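Local coordinates for proline dehydrogenase (PDB 4Q73), which probably oxidises proline to glutamate in two steps, using FAD in its proline dehydrogenase part and NAD(+) in its aldehyde dehydrogenase part, at residues A201-D206 and I811-G816; R798-Q803 and P890-V895. The protein carries 1 engineered substitution. One frame throughout, in Å; residues are numbered along the deposited sequence.

Interaction 1. Residues A201-D206 and I811-G816; sequences ARTAAD and IEMVAG
T203 pushes its methyl group CG2 onto the flank of the helix that holds M813 and G816, and this is where the packing is tight. CG2 lies 3.7 Å from CA of G816 and 3.6 Å from the carbonyl O of M813. The two backbones come close here, with CA of T203 and CA of G816 4.6 Å apart; G816 has no side chain, which lets the methyl sit directly against its CA. T203 serves the other helix as well. It is the N-cap of helix 204-222, in the proline dehydrogenase region, while helix 804-819 belongs to the aldehyde dehydrogenase region, so the contact joins the two catalytic parts of the chain. With chi1 at 80°, OG1 turns back to accept the N-H of D206 (2.8 Å) while the methyl faces G816. Beside this pair, CB of R202 rests on CG of M813 at 3.8 Å, and the arginine then runs off to give its NE proton to the carbonyl O of E776. E812 is exposed at another edge of the contact. On the looser side near A204, a water bridges the two backbones, accepting from N of A204 and donating to O of G816 (2.8 Å).

Interaction 2. Residues R798-Q803 and P890-V895; sequences RLLFVQ and PILHVV
V895 lays its CB and CG1 alongside the ring of F801, CB coming 3.9 Å from CD1, and both side chains point the same way. They belong to neighbouring parallel strands, 797-803 and 891-897, inside the mixed sheet of the aldehyde dehydrogenase region. The backbone ladder follows parallel rules: N of L800 donates to O of H893, O of L800 takes the N-H of V895 at 2.7 Å, and N of V802 reaches O of V895. On the face with F801 and V895, the methyl CD1 of L799 fills in against CG2 of V895 (3.9 Å). The opposite face, with L800, L892, V894 and V802, is purely aliphatic across this pair: CD1 of L892 packs on CB of L800 at 4.0 Å, and the CG1 methyls of V894 and V802 meet 4.1 Å apart, with helices 775-787 and 804-819 covering this side. H893 adds a side-chain bond at the start of the ladder. Its CG stands anti to its own carbonyl carbon (chi1 -58°), which swings the imidazole back beside its backbone N, and NE2 is hydrogen-bonded to NE2 of H848. The carbonyl O of R798 is gripped twice by this one residue, from opposite faces of its plane: by N of H893 at 2.8 Å, and by ND1 at 3.2 Å. A leucine here would probably leave H848 without this partner and the R798 carbonyl with one donor fewer. In the ND1 bond, the R798 oxygen lies just 4° out of the imidazole plane.

How the interactions relate
The centres of the two interactions lie about 16 Å apart, and helix 804-819 connects them: it follows directly on strand 797-803 of interaction 2 and carries the 811-816 half of interaction 1. The helix lies against the sheet, with V814 CG1 3.9 Å from L892 CD2 and I811 packed on V894, while T203 and R202 meet it on another flank. Along the chain the segments alternate, 201-206, 798-803, 811-816, then 890-895. Interaction 2 is internal to the aldehyde dehydrogenase region, whereas interaction 1 ties that region to the proline dehydrogenase barrel region. One helix thus links the sheet to the boundary between the two enzymes of this bifunctional chain.

Interaction 1. Residues A201-D206 and I811-G816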
loop_
_atom_site.group_PDB
_atom_site.type_symbol
_atom_site.label_atom_id
_atom_site.label_comp_id
_atom_site.label_asym_id
_atom_site.label_seq_id
_atom_site.Cartn_x
_atom_site.Cartn_y
_atom_site.Cartn_z
ATOM N N ALA A 201 42.682 -30.132 14.329
ATOM C CA ALA A 201 43.836 -29.990 15.201
ATOM C C ALA A 201 44.500 -28.631 14.966
ATOM O O ALA A 201 44.673 -28.191 13.831
ATOM C CB ALA A 201 44.829 -31.125 14.977
ATOM N N ARG A 202 44.824 -27.957 16.056
ATOM C CA ARG A 202 45.482 -26.667 16.013
ATOM C C ARG A 202 46.983 -26.798 16.236
ATOM O O ARG A 202 47.736 -25.868 15.957
ATOM C CB ARG A 202 44.916 -25.753 17.104
ATOM C CG ARG A 202 43.475 -25.435 16.952
ATOM C CD ARG A 202 43.217 -24.900 15.567
ATOM N NE ARG A 202 41.864 -24.368 15.441
ATOM C CZ ARG A 202 41.083 -24.567 14.386
ATOM N NH1 ARG A 202 39.877 -24.019 14.338
ATOM N NH2 ARG A 202 41.515 -25.316 13.381
ATOM N N THR A 203 47.423 -27.908 16.818
ATOM C CA THR A 203 48.846 -28.061 17.142
ATOM C C THR A 203 49.362 -29.395 16.657
ATOM O O THR A 203 48.580 -30.319 16.432
ATOM C CB THR A 203 49.112 -27.967 18.659
ATOM O OG1 THR A 203 48.790 -29.211 19.276
ATOM C CG2 THR A 203 48.289 -26.856 19.310
ATOM N N ALA A 204 50.679 -29.505 16.501
ATOM C CA ALA A 204 51.299 -30.782 16.171
ATOM C C ALA A 204 50.980 -31.844 17.237
ATOM O O ALA A 204 50.706 -33.021 16.925
ATOM C CB ALA A 204 52.828 -30.617 16.034
ATOM N N ALA A 205 50.994 -31.416 18.495
ATOM C CA ALA A 205 50.704 -32.318 19.603
ATOM C C ALA A 205 49.269 -32.852 19.517
ATOM O O ALA A 205 49.031 -34.023 19.784
ATOM C CB ALA A 205 50.963 -31.618 20.947
ATOM N N ASP A 206 48.324 -31.989 19.145
ATOM C CA ASP A 206 46.929 -32.386 18.945
ATOM C C ASP A 206 46.749 -33.381 17.802
ATOM O O ASP A 206 45.958 -34.330 17.902
ATOM C CB ASP A 206 46.028 -31.173 18.716
ATOM C CG ASP A 206 45.547 -30.543 20.019
ATOM O OD1 ASP A 206 45.462 -31.261 21.040
ATOM O OD2 ASP A 206 45.256 -29.328 20.017
ATOM N N ILE A 811 46.831 -21.198 26.247
ATOM C CA ILE A 811 48.160 -20.696 25.905
ATOM C C ILE A 811 48.953 -21.733 25.099
ATOM O O ILE A 811 49.533 -21.432 24.048
ATOM C CB ILE A 811 48.933 -20.300 27.170
ATOM C CG1 ILE A 811 48.301 -19.054 27.806
ATOM C CG2 ILE A 811 50.403 -20.038 26.844
ATOM C CD1 ILE A 811 48.779 -18.801 29.227
ATOM N N GLU A 812 48.950 -22.956 25.595
ATOM C CA GLU A 812 49.536 -24.100 24.901
ATOM C C GLU A 812 48.984 -24.267 23.470
ATOM O O GLU A 812 49.741 -24.493 22.515
ATOM C CB GLU A 812 49.272 -25.349 25.748
ATOM C CG GLU A 812 49.478 -26.699 25.100
ATOM C CD GLU A 812 48.699 -27.802 25.863
ATOM O OE1 GLU A 812 47.854 -28.495 25.241
ATOM O OE2 GLU A 812 48.897 -27.948 27.091
ATOM N N MET A 813 47.670 -24.129 23.314
ATOM C CA MET A 813 47.073 -24.256 21.983
ATOM C C MET A 813 47.437 -23.090 21.049
ATOM O O MET A 813 47.788 -23.292 19.872
ATOM C CB MET A 813 45.570 -24.442 22.084
ATOM C CG MET A 813 44.985 -25.096 20.861
ATOM S SD MET A 813 43.282 -25.554 21.143
ATOM C CE MET A 813 43.448 -26.319 22.755
ATOM N N VAL A 814 47.392 -21.872 21.579
ATOM C CA VAL A 814 47.888 -20.729 20.823
ATOM C C VAL A 814 49.364 -20.883 20.417
ATOM O O VAL A 814 49.718 -20.635 19.257
ATOM C CB VAL A 814 47.706 -19.441 21.611
ATOM C CG1 VAL A 814 48.472 -18.289 20.952
ATOM C CG2 VAL A 814 46.220 -19.138 21.762
ATOM N N ALA A 815 50.221 -21.303 21.353
ATOM C CA ALA A 815 51.650 -21.450 21.036
ATOM C C ALA A 815 51.916 -22.544 20.018
ATOM O O ALA A 815 52.783 -22.386 19.151
ATOM C CB ALA A 815 52.481 -21.680 22.295
ATOM N N GLY A 816 51.179 -23.652 20.128
ATOM C CA GLY A 816 51.320 -24.763 19.194
ATOM C C GLY A 816 50.837 -24.359 17.819
ATOM O O GLY A 816 51.404 -24.745 16.803
HETATM O O HOH W 1 52.595 -27.259 16.649
#

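Interaction 2. Residues R798-Q803 and P890-V895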
loop_
_atom_site.group_PDB
_atom_site.type_symbol
_atom_site.label_atom_id
_atom_site.label_comp_id
_atom_site.label_asym_id
_atom_site.label_seq_id
_atom_site.Cartn_x
_atom_site.Cartn_y
_atom_site.Cartn_z
ATOM N N ARG A 798 46.888 -7.575 20.723
ATOM C CA ARG A 798 48.185 -7.389 21.383
ATOM C C ARG A 798 48.136 -8.030 22.753
ATOM O O ARG A 798 49.157 -8.485 23.283
ATOM C CB ARG A 798 48.526 -5.910 21.564
ATOM C CG ARG A 798 48.391 -5.072 20.330
ATOM C CD ARG A 798 49.284 -5.568 19.228
ATOM N NE ARG A 798 49.141 -4.696 18.063
ATOM C CZ ARG A 798 49.731 -4.898 16.893
ATOM N NH1 ARG A 798 49.545 -4.028 15.897
ATOM N NH2 ARG A 798 50.500 -5.964 16.731
ATOM N N LEU A 799 46.941 -8.036 23.341
ATOM C CA LEU A 799 46.796 -8.426 24.733
ATOM C C LEU A 799 45.645 -9.398 24.938
ATOM O O LEU A 799 44.484 -9.019 24.880
ATOM C CB LEU A 799 46.619 -7.183 25.603
ATOM C CG LEU A 799 46.598 -7.391 27.121
ATOM C CD1 LEU A 799 47.837 -8.118 27.577
ATOM C CD2 LEU A 799 46.519 -6.032 27.798
ATOM N N LEU A 800 45.976 -10.666 25.169
ATOM C CA LEU A 800 44.975 -11.698 25.443
ATOM C C LEU A 800 44.770 -11.863 26.952
ATOM O O LEU A 800 45.732 -12.128 27.676
ATOM C CB LEU A 800 45.411 -13.032 24.820
ATOM C CG LEU A 800 44.615 -14.304 25.170
ATOM C CD1 LEU A 800 43.127 -14.195 24.809
ATOM C CD2 LEU A 800 45.237 -15.509 24.480
ATOM N N PHE A 801 43.541 -11.650 27.428
ATOM C CA PHE A 801 43.151 -12.030 28.796
ATOM C C PHE A 801 42.398 -13.360 28.741
ATOM O O PHE A 801 41.423 -13.475 27.997
ATOM C CB PHE A 801 42.223 -11.014 29.462
ATOM C CG PHE A 801 42.836 -9.655 29.706
ATOM C CD1 PHE A 801 43.408 -9.348 30.931
ATOM C CD2 PHE A 801 42.793 -8.661 28.719
ATOM C CE1 PHE A 801 43.944 -8.082 31.173
ATOM C CE2 PHE A 801 43.338 -7.389 28.954
ATOM C CZ PHE A 801 43.905 -7.101 30.180
ATOM N N VAL A 802 42.849 -14.343 29.523
ATOM C CA VAL A 802 42.234 -15.675 29.566
ATOM C C VAL A 802 42.000 -16.130 31.021
ATOM O O VAL A 802 42.875 -15.961 31.891
ATOM C CB VAL A 802 43.105 -16.711 28.825
ATOM C CG1 VAL A 802 44.506 -16.800 29.467
ATOM C CG2 VAL A 802 42.446 -18.068 28.848
ATOM N N GLN A 803 40.815 -16.666 31.299
ATOM C CA GLN A 803 40.484 -17.117 32.652
ATOM C C GLN A 803 41.434 -18.247 33.066
ATOM O O GLN A 803 41.734 -19.137 32.258
ATOM C CB GLN A 803 39.023 -17.579 32.741
ATOM C CG GLN A 803 38.022 -16.510 33.161
ATOM C CD GLN A 803 36.571 -16.990 33.030
ATOM O OE1 GLN A 803 36.316 -18.064 32.489
ATOM N NE2 GLN A 803 35.623 -16.191 33.519
ATOM N N PRO A 890 54.311 -9.055 15.217
ATOM C CA PRO A 890 53.654 -10.331 15.548
ATOM C C PRO A 890 53.972 -10.779 16.971
ATOM O O PRO A 890 54.607 -11.810 17.178
ATOM C CB PRO A 890 54.269 -11.302 14.542
ATOM C CG PRO A 890 55.664 -10.739 14.292
ATOM C CD PRO A 890 55.559 -9.239 14.445
ATOM N N ILE A 891 53.527 -9.998 17.945
ATOM C CA ILE A 891 53.935 -10.196 19.326
ATOM C C ILE A 891 52.726 -10.131 20.247
ATOM O O ILE A 891 52.207 -9.051 20.528
ATOM C CB ILE A 891 54.983 -9.139 19.761
ATOM C CG1 ILE A 891 56.207 -9.195 18.842
ATOM C CG2 ILE A 891 55.382 -9.342 21.224
ATOM C CD1 ILE A 891 57.245 -8.153 19.153
ATOM N N LEU A 892 52.274 -11.302 20.687
ATOM C CA LEU A 892 51.131 -11.430 21.583
ATOM C C LEU A 892 51.561 -11.394 23.050
ATOM O O LEU A 892 52.551 -12.015 23.431
ATOM C CB LEU A 892 50.397 -12.748 21.300
ATOM C CG LEU A 892 49.232 -13.120 22.198
ATOM C CD1 LEU A 892 48.079 -12.117 22.012
ATOM C CD2 LEU A 892 48.789 -14.541 21.905
ATOM N N HIS A 893 50.816 -10.653 23.860
ATOM C CA HIS A 893 51.036 -10.622 25.296
ATOM C C HIS A 893 49.825 -11.273 25.942
ATOM O O HIS A 893 48.699 -11.052 25.480
ATOM C CB HIS A 893 51.216 -9.177 25.797
ATOM C CG HIS A 893 52.351 -8.449 25.146
ATOM N ND1 HIS A 893 52.259 -7.907 23.874
ATOM C CD2 HIS A 893 53.615 -8.210 25.561
ATOM C CE1 HIS A 893 53.410 -7.345 23.556
ATOM N NE2 HIS A 893 54.253 -7.516 24.561
ATOM N N VAL A 894 50.047 -12.073 26.994
ATOM C CA VAL A 894 48.960 -12.822 27.633
ATOM C C VAL A 894 48.868 -12.551 29.135
ATOM O O VAL A 894 49.878 -12.542 29.838
ATOM C CB VAL A 894 49.118 -14.341 27.405
ATOM C CG1 VAL A 894 47.881 -15.080 27.903
ATOM C CG2 VAL A 894 49.358 -14.648 25.927
ATOM N N VAL A 895 47.656 -12.321 29.626
ATOM C CA VAL A 895 47.440 -12.168 31.058
ATOM C C VAL A 895 46.332 -13.113 31.511
ATOM O O VAL A 895 45.202 -13.026 31.022
ATOM C CB VAL A 895 47.016 -10.728 31.431
ATOM C CG1 VAL A 895 46.635 -10.658 32.914
ATOM C CG2 VAL A 895 48.119 -9.755 31.122
#